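Acetyltransferase, GNAT family protein (Mycobacterium smegmatis, PDB 6C37) probably transfers the acetyl group of acetyl-CoA to N-terminal alanine residues of proteins, as a GNAT-fold acetyltransferase of the RimJ subfamily. Local coordinates at residues E47-M52 / Y172-G177; G92-G97 / A107-W112; L12-G17 / G204-C209. All coordinates share one frame; numbering follows the deposited sequence.

Contact 1 of 3, residues E47-M52 / Y172-G177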
ATOM      1  N   GLU A  47      -7.435  -3.621  -9.283  1.00 36.51           N
ATOM      2  CA  GLU A  47      -8.099  -3.367  -8.024  1.00 34.06           C
ATOM      3  C   GLU A  47      -9.418  -4.128  -7.950  1.00 33.49           C
ATOM      4  O   GLU A  47     -10.021  -4.438  -8.980  1.00 29.73           O
ATOM      5  CB  GLU A  47      -8.357  -1.871  -7.864  1.00 37.48           C
ATOM      6  CG  GLU A  47      -7.076  -1.054  -7.772  1.00 38.53           C
ATOM      7  CD  GLU A  47      -7.343   0.360  -7.321  1.00 40.09           C
ATOM      8  OE1 GLU A  47      -8.478   0.835  -7.556  1.00 40.64           O
ATOM      9  OE2 GLU A  47      -6.430   0.989  -6.729  1.00 34.76           O
ATOM     10  N   PRO A  48      -9.868  -4.452  -6.736  1.00 32.41           N
ATOM     11  CA  PRO A  48     -11.163  -5.134  -6.578  1.00 27.45           C
ATOM     12  C   PRO A  48     -12.305  -4.325  -7.175  1.00 31.79           C
ATOM     13  O   PRO A  48     -12.335  -3.097  -7.081  1.00 30.60           O
ATOM     14  CB  PRO A  48     -11.316  -5.262  -5.058  1.00 31.13           C
ATOM     15  CG  PRO A  48      -9.931  -5.212  -4.528  1.00 34.17           C
ATOM     16  CD  PRO A  48      -9.125  -4.352  -5.469  1.00 33.73           C
ATOM     17  N   MET A  49     -13.260  -5.033  -7.771  1.00 28.15           N
ATOM     18  CA  MET A  49     -14.434  -4.386  -8.340  1.00 30.01           C
ATOM     19  C   MET A  49     -15.288  -3.754  -7.250  1.00 35.13           C
ATOM     20  O   MET A  49     -15.468  -4.320  -6.167  1.00 36.51           O
ATOM     21  CB  MET A  49     -15.265  -5.391  -9.136  1.00 28.88           C
ATOM     22  CG  MET A  49     -14.561  -5.884 -10.384  1.00 30.31           C
ATOM     23  SD  MET A  49     -15.444  -7.197 -11.234  1.00 34.03           S
ATOM     24  CE  MET A  49     -16.963  -6.340 -11.649  1.00 36.02           C
ATOM     25  N   THR A  50     -15.817  -2.567  -7.544  1.00 36.79           N
ATOM     26  CA  THR A  50     -16.714  -1.862  -6.639  1.00 37.97           C
ATOM     27  C   THR A  50     -18.168  -1.908  -7.090  1.00 37.13           C
ATOM     28  O   THR A  50     -19.043  -1.416  -6.369  1.00 41.27           O
ATOM     29  CB  THR A  50     -16.276  -0.399  -6.494  1.00 39.99           C
ATOM     30  OG1 THR A  50     -16.385   0.256  -7.765  1.00 38.29           O
ATOM     31  CG2 THR A  50     -14.834  -0.317  -6.008  1.00 37.87           C
ATOM     32  N   GLY A  51     -18.452  -2.474  -8.260  1.00 38.81           N
ATOM     33  CA  GLY A  51     -19.805  -2.422  -8.778  1.00 42.29           C
ATOM     34  C   GLY A  51     -20.296  -1.026  -9.078  1.00 42.79           C
ATOM     35  O   GLY A  51     -21.504  -0.816  -9.205  1.00 46.64           O
ATOM     36  N   MET A  52     -19.391  -0.058  -9.186  1.00 40.64           N
ATOM     37  CA  MET A  52     -19.742   1.324  -9.461  1.00 43.01           C
ATOM     38  C   MET A  52     -19.062   1.798 -10.733  1.00 43.54           C
ATOM     39  O   MET A  52     -18.016   1.284 -11.137  1.00 43.60           O
ATOM     40  CB  MET A  52     -19.326   2.258  -8.323  1.00 40.30           C
ATOM     41  CG  MET A  52     -20.090   2.068  -7.054  1.00 45.22           C
ATOM     42  SD  MET A  52     -19.440   3.180  -5.807  1.00 57.08           S
ATOM     43  CE  MET A  52     -20.935   3.554  -4.888  1.00 52.74           C
ATOM     44  N   TYR A 172     -10.020 -15.804  -6.287  1.00 18.86           N
ATOM     45  CA  TYR A 172     -10.024 -15.201  -4.962  1.00 18.89           C
ATOM     46  C   TYR A 172     -10.846 -13.918  -4.921  1.00 19.97           C
ATOM     47  O   TYR A 172     -11.660 -13.720  -4.015  1.00 19.92           O
ATOM     48  CB  TYR A 172      -8.570 -14.951  -4.544  1.00 18.64           C
ATOM     49  CG  TYR A 172      -8.417 -14.231  -3.231  1.00 19.23           C
ATOM     50  CD1 TYR A 172      -8.846 -14.813  -2.040  1.00 17.00           C
ATOM     51  CD2 TYR A 172      -7.860 -12.965  -3.178  1.00 19.91           C
ATOM     52  CE1 TYR A 172      -8.712 -14.152  -0.835  1.00 20.12           C
ATOM     53  CE2 TYR A 172      -7.714 -12.298  -1.975  1.00 20.38           C
ATOM     54  CZ  TYR A 172      -8.144 -12.897  -0.812  1.00 19.23           C
ATOM     55  OH  TYR A 172      -8.006 -12.238   0.381  1.00 22.37           O
ATOM     56  N   LEU A 173     -10.661 -13.038  -5.901  1.00 19.68           N
ATOM     57  CA  LEU A 173     -11.208 -11.691  -5.822  1.00 20.63           C
ATOM     58  C   LEU A 173     -11.807 -11.312  -7.163  1.00 21.84           C
ATOM     59  O   LEU A 173     -11.229 -11.613  -8.213  1.00 23.35           O
ATOM     60  CB  LEU A 173     -10.115 -10.704  -5.433  1.00 22.30           C
ATOM     61  CG  LEU A 173     -10.372  -9.359  -4.778  1.00 28.79           C
ATOM     62  CD1 LEU A 173     -10.996  -9.532  -3.388  1.00 23.08           C
ATOM     63  CD2 LEU A 173      -9.039  -8.654  -4.686  1.00 31.56           C
ATOM     64  N   GLU A 174     -12.956 -10.655  -7.123  1.00 22.87           N
ATOM     65  CA  GLU A 174     -13.565 -10.128  -8.338  1.00 26.00           C
ATOM     66  C   GLU A 174     -12.765  -8.915  -8.791  1.00 23.34           C
ATOM     67  O   GLU A 174     -12.749  -7.880  -8.114  1.00 24.75           O
ATOM     68  CB  GLU A 174     -15.025  -9.772  -8.094  1.00 27.82           C
ATOM     69  CG  GLU A 174     -15.970 -10.832  -8.631  1.00 33.14           C
ATOM     70  CD  GLU A 174     -17.423 -10.443  -8.475  1.00 39.15           C
ATOM     71  OE1 GLU A 174     -17.690  -9.312  -7.999  1.00 40.43           O
ATOM     72  OE2 GLU A 174     -18.292 -11.271  -8.828  1.00 41.74           O
ATOM     73  N   VAL A 175     -12.064  -9.064  -9.910  1.00 23.99           N
ATOM     74  CA  VAL A 175     -11.200  -8.022 -10.455  1.00 25.76           C
ATOM     75  C   VAL A 175     -11.370  -8.021 -11.969  1.00 25.74           C
ATOM     76  O   VAL A 175     -11.301  -9.078 -12.605  1.00 25.51           O
ATOM     77  CB  VAL A 175      -9.720  -8.249 -10.087  1.00 24.88           C
ATOM     78  CG1 VAL A 175      -8.819  -7.249 -10.812  1.00 27.50           C
ATOM     79  CG2 VAL A 175      -9.499  -8.164  -8.579  1.00 25.46           C
ATOM     80  N   ASP A 176     -11.585  -6.836 -12.542  1.00 30.57           N
ATOM     81  CA  ASP A 176     -11.660  -6.667 -13.995  1.00 32.60           C
ATOM     82  C   ASP A 176     -12.652  -7.647 -14.620  1.00 31.78           C
ATOM     83  O   ASP A 176     -12.369  -8.283 -15.638  1.00 30.52           O
ATOM     84  CB  ASP A 176     -10.278  -6.813 -14.636  1.00 31.48           C
ATOM     85  CG  ASP A 176     -10.223  -6.207 -16.025  1.00 35.98           C
ATOM     86  OD1 ASP A 176     -11.063  -5.330 -16.314  1.00 41.56           O
ATOM     87  OD2 ASP A 176      -9.354  -6.604 -16.824  1.00 37.19           O
ATOM     88  N   GLY A 177     -13.802  -7.811 -13.963  1.00 28.46           N
ATOM     89  CA  GLY A 177     -14.934  -8.509 -14.538  1.00 32.65           C
ATOM     90  C   GLY A 177     -15.034  -9.999 -14.282  1.00 31.85           C
ATOM     91  O   GLY A 177     -15.921 -10.638 -14.859  1.00 33.09           O
TER
HETATM   92  O   HOH W   1     -11.224  -4.249 -11.203  1.00 29.78           O
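With CG anti to its own carbonyl carbon (chi1 -67°) and a bend at chi3, M49 lays its thioether against the turn at D176 and G177, where SD takes a weak hydrogen bond from G177 N at 3.2 Å. L173 is turned the other way: CG lies anti to the backbone N (chi1 -157°), and CD2 meets the CG-CB side of the P48 ring, 3.6 Å from P48 CG. Between these two side-chain contacts the backbones join through a nearly straight bond, M49 N to E174 O, 2.9 Å and 171° at the hydrogen. Both methyls of V175 sit against the E47 carbonyl, CG1 being 3.6 Å from E47 O. The carboxylate of E47 is engaged elsewhere, in a salt bridge with R36. Y172 and L173 together face R180 in a classic beta bulge, just where the chain turns its corner. P48 and L173 both touch the bound CoA-disulfide. A loop following the first helices thus meets the connection between strands 164-172 and 178-188, the pair of elements that in GNAT enzymes commonly flank the acceptor-substrate groove.

Contact 2 of 3, residues G92-G97 / A107-W112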
ATOM      1  N   GLY A  92      -0.130   8.594  -4.466  1.00 19.62           N
ATOM      2  CA  GLY A  92      -0.560   7.213  -4.346  1.00 19.21           C
ATOM      3  C   GLY A  92      -0.982   6.918  -2.924  1.00 19.97           C
ATOM      4  O   GLY A  92      -1.064   7.818  -2.096  1.00 20.66           O
ATOM      5  N   GLN A  93      -1.277   5.645  -2.657  1.00 18.64           N
ATOM      6  CA  GLN A  93      -1.709   5.250  -1.324  1.00 18.22           C
ATOM      7  C   GLN A  93      -1.011   3.961  -0.938  1.00 20.10           C
ATOM      8  O   GLN A  93      -0.634   3.161  -1.798  1.00 16.22           O
ATOM      9  CB  GLN A  93      -3.232   5.043  -1.235  1.00 20.19           C
ATOM     10  CG  GLN A  93      -4.054   6.305  -1.211  1.00 21.15           C
ATOM     11  CD  GLN A  93      -5.523   5.996  -1.327  1.00 23.86           C
ATOM     12  OE1 GLN A  93      -6.091   6.040  -2.420  1.00 22.83           O
ATOM     13  NE2 GLN A  93      -6.153   5.667  -0.198  1.00 21.31           N
ATOM     14  N   LEU A  94      -0.815   3.789   0.366  1.00 18.23           N
ATOM     15  CA  LEU A  94      -0.337   2.542   0.954  1.00 16.41           C
ATOM     16  C   LEU A  94      -1.298   2.223   2.087  1.00 19.30           C
ATOM     17  O   LEU A  94      -1.443   3.023   3.015  1.00 17.92           O
ATOM     18  CB  LEU A  94       1.101   2.683   1.473  1.00 16.87           C
ATOM     19  CG  LEU A  94       1.984   1.611   2.173  1.00 23.15           C
ATOM     20  CD1 LEU A  94       1.483   1.141   3.571  1.00 18.20           C
ATOM     21  CD2 LEU A  94       2.435   0.443   1.289  1.00 19.96           C
ATOM     22  N   THR A  95      -1.952   1.068   2.009  1.00 19.05           N
ATOM     23  CA  THR A  95      -2.949   0.678   2.995  1.00 16.78           C
ATOM     24  C   THR A  95      -2.534  -0.629   3.649  1.00 17.93           C
ATOM     25  O   THR A  95      -2.230  -1.608   2.960  1.00 17.91           O
ATOM     26  CB  THR A  95      -4.334   0.528   2.363  1.00 20.37           C
ATOM     27  OG1 THR A  95      -4.677   1.720   1.641  1.00 20.98           O
ATOM     28  CG2 THR A  95      -5.400   0.254   3.445  1.00 19.37           C
ATOM     29  N   ILE A  96      -2.546  -0.644   4.974  1.00 17.31           N
ATOM     30  CA  ILE A  96      -2.408  -1.864   5.761  1.00 15.83           C
ATOM     31  C   ILE A  96      -3.799  -2.213   6.270  1.00 19.44           C
ATOM     32  O   ILE A  96      -4.462  -1.370   6.888  1.00 19.20           O
ATOM     33  CB  ILE A  96      -1.415  -1.656   6.915  1.00 16.36           C
ATOM     34  CG1 ILE A  96      -0.039  -1.305   6.350  1.00 18.71           C
ATOM     35  CG2 ILE A  96      -1.347  -2.902   7.815  1.00 17.33           C
ATOM     36  CD1 ILE A  96       0.637  -0.173   7.094  1.00 18.17           C
ATOM     37  N   GLY A  97      -4.277  -3.432   5.976  1.00 15.86           N
ATOM     38  CA  GLY A  97      -5.662  -3.776   6.218  1.00 17.80           C
ATOM     39  C   GLY A  97      -5.800  -5.093   6.966  1.00 16.16           C
ATOM     40  O   GLY A  97      -4.839  -5.849   7.123  1.00 18.13           O
ATOM     41  N   ALA A 107      -1.490  -8.735   9.039  1.00 17.25           N
ATOM     42  CA  ALA A 107      -2.309  -7.819   8.257  1.00 19.31           C
ATOM     43  C   ALA A 107      -1.932  -8.021   6.796  1.00 17.32           C
ATOM     44  O   ALA A 107      -0.898  -8.623   6.488  1.00 16.33           O
ATOM     45  CB  ALA A 107      -2.082  -6.365   8.690  1.00 17.31           C
ATOM     46  N   TRP A 108      -2.761  -7.498   5.899  1.00 18.17           N
ATOM     47  CA  TRP A 108      -2.376  -7.409   4.495  1.00 15.92           C
ATOM     48  C   TRP A 108      -1.934  -5.991   4.172  1.00 16.72           C
ATOM     49  O   TRP A 108      -2.222  -5.044   4.908  1.00 17.37           O
ATOM     50  CB  TRP A 108      -3.499  -7.843   3.539  1.00 17.49           C
ATOM     51  CG  TRP A 108      -4.851  -7.114   3.615  1.00 17.83           C
ATOM     52  CD1 TRP A 108      -6.021  -7.618   4.118  1.00 20.08           C
ATOM     53  CD2 TRP A 108      -5.176  -5.819   3.083  1.00 20.41           C
ATOM     54  NE1 TRP A 108      -7.042  -6.700   3.973  1.00 25.33           N
ATOM     55  CE2 TRP A 108      -6.548  -5.588   3.344  1.00 21.16           C
ATOM     56  CE3 TRP A 108      -4.442  -4.827   2.428  1.00 20.14           C
ATOM     57  CZ2 TRP A 108      -7.196  -4.408   2.969  1.00 20.42           C
ATOM     58  CZ3 TRP A 108      -5.087  -3.646   2.071  1.00 21.12           C
ATOM     59  CH2 TRP A 108      -6.447  -3.449   2.342  1.00 19.08           C
ATOM     60  N   ILE A 109      -1.188  -5.857   3.079  1.00 15.10           N
ATOM     61  CA  ILE A 109      -0.685  -4.554   2.653  1.00 15.19           C
ATOM     62  C   ILE A 109      -0.993  -4.381   1.169  1.00 17.82           C
ATOM     63  O   ILE A 109      -1.000  -5.355   0.403  1.00 18.20           O
ATOM     64  CB  ILE A 109       0.827  -4.396   2.963  1.00 16.23           C
ATOM     65  CG1 ILE A 109       1.274  -2.940   2.771  1.00 16.41           C
ATOM     66  CG2 ILE A 109       1.687  -5.318   2.107  1.00 17.99           C
ATOM     67  CD1 ILE A 109       2.451  -2.566   3.667  1.00 19.28           C
ATOM     68  N   GLY A 110      -1.291  -3.145   0.773  1.00 16.47           N
ATOM     69  CA  GLY A 110      -1.599  -2.858  -0.621  1.00 17.98           C
ATOM     70  C   GLY A 110      -1.132  -1.455  -0.944  1.00 19.05           C
ATOM     71  O   GLY A 110      -0.855  -0.664  -0.044  1.00 17.97           O
ATOM     72  N   TYR A 111      -1.025  -1.157  -2.241  1.00 17.64           N
ATOM     73  CA  TYR A 111      -0.524   0.162  -2.634  1.00 16.47           C
ATOM     74  C   TYR A 111      -0.893   0.440  -4.085  1.00 20.77           C
ATOM     75  O   TYR A 111      -1.211  -0.471  -4.851  1.00 20.27           O
ATOM     76  CB  TYR A 111       1.004   0.245  -2.456  1.00 16.40           C
ATOM     77  CG  TYR A 111       1.666  -1.029  -2.938  1.00 17.95           C
ATOM     78  CD1 TYR A 111       1.889  -1.239  -4.290  1.00 18.32           C
ATOM     79  CD2 TYR A 111       2.015  -2.045  -2.040  1.00 18.43           C
ATOM     80  CE1 TYR A 111       2.460  -2.422  -4.753  1.00 18.14           C
ATOM     81  CE2 TYR A 111       2.587  -3.234  -2.487  1.00 18.37           C
ATOM     82  CZ  TYR A 111       2.816  -3.412  -3.838  1.00 18.84           C
ATOM     83  OH  TYR A 111       3.375  -4.599  -4.264  1.00 20.85           O
ATOM     84  N   TRP A 112      -0.819   1.718  -4.456  1.00 16.37           N
ATOM     85  CA  TRP A 112      -0.824   2.100  -5.861  1.00 17.44           C
ATOM     86  C   TRP A 112      -0.045   3.403  -6.000  1.00 16.67           C
ATOM     87  O   TRP A 112       0.082   4.165  -5.036  1.00 19.50           O
ATOM     88  CB  TRP A 112      -2.255   2.215  -6.403  1.00 18.89           C
ATOM     89  CG  TRP A 112      -3.071   3.340  -5.794  1.00 21.85           C
ATOM     90  CD1 TRP A 112      -3.878   3.272  -4.682  1.00 19.90           C
ATOM     91  CD2 TRP A 112      -3.160   4.695  -6.272  1.00 18.51           C
ATOM     92  NE1 TRP A 112      -4.457   4.501  -4.448  1.00 20.75           N
ATOM     93  CE2 TRP A 112      -4.032   5.389  -5.403  1.00 21.56           C
ATOM     94  CE3 TRP A 112      -2.585   5.385  -7.348  1.00 19.18           C
ATOM     95  CZ2 TRP A 112      -4.334   6.752  -5.568  1.00 21.12           C
ATOM     96  CZ3 TRP A 112      -2.900   6.742  -7.520  1.00 21.00           C
ATOM     97  CH2 TRP A 112      -3.767   7.403  -6.631  1.00 23.27           C
TER
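W108 and W112 lie flat against the strand opposite, each roofing a glycine, in the antiparallel beta hairpin of strands 89-97 and 106-113 at the heart of the GNAT sheet. In both, CG stands between the backbone N and the carbonyl carbon (chi1 57° and 66°), a setting that folds the indole back across the neighbouring strand. G97 CA lies over the middle of the six-membered ring of W108, 3.6 Å from its centroid, and G92 CA takes the matching CH-pi place at 3.8 Å from that of W112. T95 runs beside W108, on the sheet face that also carries Q93 and W112, its CG2 4.0 Å from CH2 of the W108 indole.

The opposite face of the sheet carries L94, I96, I109 and Y111. L94 and I109 meet through their CD1 methyls at 3.8 Å, while I96 lies alongside I109, pointing the same way, and reaches A107 CB with CG2. Helix 122-135 packs on this side, L127 touching both I109 and Y111. The hydroxyl of Y111 is hydrogen-bonded to that of S154, whereas its backbone O receives a hydrogen bond from the CoA-disulfide, the strand-to-pantetheine pairing familiar in GNAT enzymes.

Backbone bonds in both directions link Q93 with W112, T95 with G110 and G97 with W108. At the Q93 end a side-chain bond is added: W112 NE1 donates to Q93 OE1 at 3.0 Å. The oxygen lies in the indole plane, but the amide stands 81° to the ring, and NE1 approaches from above the carbonyl plane.

Contact 3 of 3, residues L12-G17 / G204-C209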
ATOM      1  N   LEU A  12      12.461   8.448   2.785  1.00 23.62           N
ATOM      2  CA  LEU A  12      13.520   7.765   2.057  1.00 19.68           C
ATOM      3  C   LEU A  12      13.607   8.386   0.671  1.00 23.91           C
ATOM      4  O   LEU A  12      12.579   8.756   0.098  1.00 26.75           O
ATOM      5  CB  LEU A  12      13.230   6.267   1.894  1.00 22.95           C
ATOM      6  CG  LEU A  12      13.797   5.187   2.794  1.00 31.57           C
ATOM      7  CD1 LEU A  12      13.309   3.841   2.256  1.00 26.01           C
ATOM      8  CD2 LEU A  12      15.308   5.232   2.822  1.00 24.84           C
ATOM      9  N   ARG A  13      14.817   8.486   0.129  1.00 26.32           N
ATOM     10  CA  ARG A  13      15.014   9.036  -1.208  1.00 24.65           C
ATOM     11  C   ARG A  13      15.118   7.907  -2.225  1.00 22.39           C
ATOM     12  O   ARG A  13      15.879   6.952  -2.032  1.00 21.43           O
ATOM     13  CB  ARG A  13      16.266   9.915  -1.272  1.00 26.03           C
ATOM     14  CG  ARG A  13      16.578  10.413  -2.681  1.00 25.57           C
ATOM     15  CD  ARG A  13      17.707  11.430  -2.706  1.00 30.33           C
ATOM     16  NE  ARG A  13      17.451  12.577  -1.840  1.00 32.51           N
ATOM     17  CZ  ARG A  13      16.685  13.611  -2.170  1.00 29.39           C
ATOM     18  NH1 ARG A  13      16.075  13.642  -3.354  1.00 31.80           N
ATOM     19  NH2 ARG A  13      16.516  14.610  -1.312  1.00 36.41           N
ATOM     20  N   VAL A  14      14.354   8.020  -3.306  1.00 23.01           N
ATOM     21  CA  VAL A  14      14.455   7.086  -4.420  1.00 22.80           C
ATOM     22  C   VAL A  14      14.731   7.933  -5.655  1.00 21.77           C
ATOM     23  O   VAL A  14      14.704   9.168  -5.552  1.00 20.14           O
ATOM     24  CB  VAL A  14      13.181   6.234  -4.566  1.00 22.58           C
ATOM     25  CG1 VAL A  14      13.025   5.303  -3.351  1.00 22.32           C
ATOM     26  CG2 VAL A  14      11.955   7.109  -4.773  1.00 19.70           C
ATOM     27  N   PRO A  15      15.035   7.338  -6.820  1.00 23.44           N
ATOM     28  CA  PRO A  15      15.325   8.183  -7.997  1.00 23.72           C
ATOM     29  C   PRO A  15      14.237   9.197  -8.288  1.00 27.53           C
ATOM     30  O   PRO A  15      14.539  10.316  -8.714  1.00 26.74           O
ATOM     31  CB  PRO A  15      15.470   7.164  -9.135  1.00 25.36           C
ATOM     32  CG  PRO A  15      15.935   5.927  -8.458  1.00 27.24           C
ATOM     33  CD  PRO A  15      15.276   5.911  -7.105  1.00 23.05           C
ATOM     34  N   ALA A  16      12.974   8.840  -8.044  1.00 24.60           N
ATOM     35  CA  ALA A  16      11.875   9.755  -8.324  1.00 23.74           C
ATOM     36  C   ALA A  16      11.876  10.963  -7.389  1.00 24.86           C
ATOM     37  O   ALA A  16      11.360  12.025  -7.757  1.00 27.21           O
ATOM     38  CB  ALA A  16      10.547   9.009  -8.232  1.00 26.78           C
ATOM     39  N   GLY A  17      12.443  10.836  -6.199  1.00 22.70           N
ATOM     40  CA  GLY A  17      12.404  11.906  -5.226  1.00 25.23           C
ATOM     41  C   GLY A  17      12.228  11.354  -3.818  1.00 26.00           C
ATOM     42  O   GLY A  17      12.518  10.185  -3.557  1.00 25.04           O
ATOM     43  N   GLY A 204      20.895  -0.534  -3.441  1.00 25.96           N
ATOM     44  CA  GLY A 204      20.970   0.587  -4.354  1.00 26.40           C
ATOM     45  C   GLY A 204      19.641   1.103  -4.851  1.00 30.19           C
ATOM     46  O   GLY A 204      19.616   1.859  -5.826  1.00 31.49           O
ATOM     47  N   ARG A 205      18.527   0.731  -4.211  1.00 26.62           N
ATOM     48  CA  ARG A 205      17.204   1.154  -4.660  1.00 26.91           C
ATOM     49  C   ARG A 205      16.668   2.367  -3.913  1.00 25.23           C
ATOM     50  O   ARG A 205      15.615   2.894  -4.300  1.00 26.16           O
ATOM     51  CB  ARG A 205      16.205  -0.004  -4.533  1.00 23.91           C
ATOM     52  CG  ARG A 205      16.514  -1.154  -5.477  1.00 27.38           C
ATOM     53  CD  ARG A 205      15.493  -2.261  -5.315  1.00 28.05           C
ATOM     54  NE  ARG A 205      15.661  -3.332  -6.297  1.00 27.81           N
ATOM     55  CZ  ARG A 205      15.328  -3.266  -7.584  1.00 34.23           C
ATOM     56  NH1 ARG A 205      14.790  -2.163  -8.111  1.00 30.78           N
ATOM     57  NH2 ARG A 205      15.530  -4.330  -8.347  1.00 40.04           N
ATOM     58  N   ALA A 206      17.363   2.816  -2.869  1.00 23.88           N
ATOM     59  CA  ALA A 206      16.984   3.991  -2.091  1.00 22.56           C
ATOM     60  C   ALA A 206      18.237   4.565  -1.441  1.00 25.15           C
ATOM     61  O   ALA A 206      19.298   3.933  -1.423  1.00 26.25           O
ATOM     62  CB  ALA A 206      15.927   3.654  -1.027  1.00 25.74           C
ATOM     63  N   GLU A 207      18.101   5.787  -0.923  1.00 27.09           N
ATOM     64  CA  GLU A 207      19.130   6.443  -0.124  1.00 28.41           C
ATOM     65  C   GLU A 207      18.502   7.010   1.140  1.00 28.34           C
ATOM     66  O   GLU A 207      17.344   7.429   1.137  1.00 28.37           O
ATOM     67  CB  GLU A 207      19.816   7.591  -0.880  1.00 30.62           C
ATOM     68  CG  GLU A 207      20.420   7.214  -2.203  1.00 33.91           C
ATOM     69  CD  GLU A 207      20.952   8.426  -2.949  1.00 43.08           C
ATOM     70  OE1 GLU A 207      20.141   9.246  -3.439  1.00 40.96           O
ATOM     71  OE2 GLU A 207      22.188   8.560  -3.037  1.00 50.52           O
ATOM     72  N   TRP A 208      19.279   7.030   2.224  1.00 28.96           N
ATOM     73  CA  TRP A 208      18.828   7.706   3.432  1.00 32.25           C
ATOM     74  C   TRP A 208      18.643   9.191   3.149  1.00 33.40           C
ATOM     75  O   TRP A 208      19.433   9.808   2.430  1.00 37.68           O
ATOM     76  CB  TRP A 208      19.823   7.506   4.571  1.00 30.23           C
ATOM     77  CG  TRP A 208      20.068   6.092   4.933  1.00 32.09           C
ATOM     78  CD1 TRP A 208      21.251   5.423   4.846  1.00 33.54           C
ATOM     79  CD2 TRP A 208      19.115   5.157   5.458  1.00 31.49           C
ATOM     80  NE1 TRP A 208      21.098   4.129   5.279  1.00 34.65           N
ATOM     81  CE2 TRP A 208      19.794   3.940   5.661  1.00 32.68           C
ATOM     82  CE3 TRP A 208      17.756   5.231   5.774  1.00 32.91           C
ATOM     83  CZ2 TRP A 208      19.163   2.807   6.167  1.00 29.30           C
ATOM     84  CZ3 TRP A 208      17.132   4.104   6.277  1.00 31.43           C
ATOM     85  CH2 TRP A 208      17.835   2.908   6.466  1.00 29.21           C
ATOM     86  N   CYS A 209      17.592   9.763   3.718  1.00 34.25           N
ATOM     87  CA  CYS A 209      17.161  11.097   3.337  1.00 40.08           C
ATOM     88  C   CYS A 209      17.286  12.058   4.506  1.00 44.75           C
ATOM     89  O   CYS A 209      16.293  12.376   5.163  1.00 51.47           O
ATOM     90  CB  CYS A 209      15.707  11.070   2.814  1.00 27.33           C
ATOM     91  SG  CYS A 209      15.246  12.609   2.056  1.00 49.64           S
TER
HETATM   92  O   HOH W   2      19.515  11.385   0.059  1.00 38.78           O
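R13 and E207 form the centre of a short antiparallel pairing that joins strand 9-14, near the N terminus, to the C-terminal residues, which add a minor strand at the margin of the sheet. The pair is a hydrogen-bonded one, R13 N giving to E207 O at 2.9 Å and E207 N to R13 O at 2.7 Å. R13 O has a further neighbour in A206 CA, which makes a CA-H...O contact with it.

The buried L12 runs alongside the exposed indole of W208, and L12 CD2 is 3.8 Å from W208 CE3. A206 CB faces V14 CG1 at 4.1 Å, and A206 also touches L200 of helix 196-202. That helix finishes in a Schellman motif at G204, and the chain then enters the pairing. Across from it, V14 begins the type I turn that leads strand 9-14 into strand 17-23.

The side chain of R205 starts out away from segment 12-17, and its NH1 forms a salt bridge with the CoA-disulfide rather than with any residue of that segment; a ligand-binding arginine thus stands two residues before E207.

R13 and E207 bring hydrocarbon to carboxylate: with CG anti to the backbone N (chi1 175°), the arginine passes CD within 3.4 Å of E207 OE1, but NE remains 4.6 Å from that oxygen, and the two planar groups stand 85° apart. A water links R13 NE, weakly, to W208 O. Opposite charges may therefore attract here at a distance, but the directional hold comes from the backbone.

From the N terminus, segment 12-17 comes first; its partner, 204-209, comes only at the C terminus, so contact 3 closes the outermost loop and joins strand 9-14 to the C-terminal residues. Segment 47-52 opens the next loop, shut at 172-177 by contact 1, which ties the loop between helices 40-43 and 54-57 to the connection before strand 178-188. Within that one lies contact 2, a local hairpin. The three are therefore concentric and none cross. All reach the same sheet, contacts 1 and 3 on opposite sides of the chain's centre. Contacts 1 and 2 touch where E47 OE2 packs against W112 CD1 at 4.0 Å. Each contact includes at least one residue of the CoA-disulfide pocket.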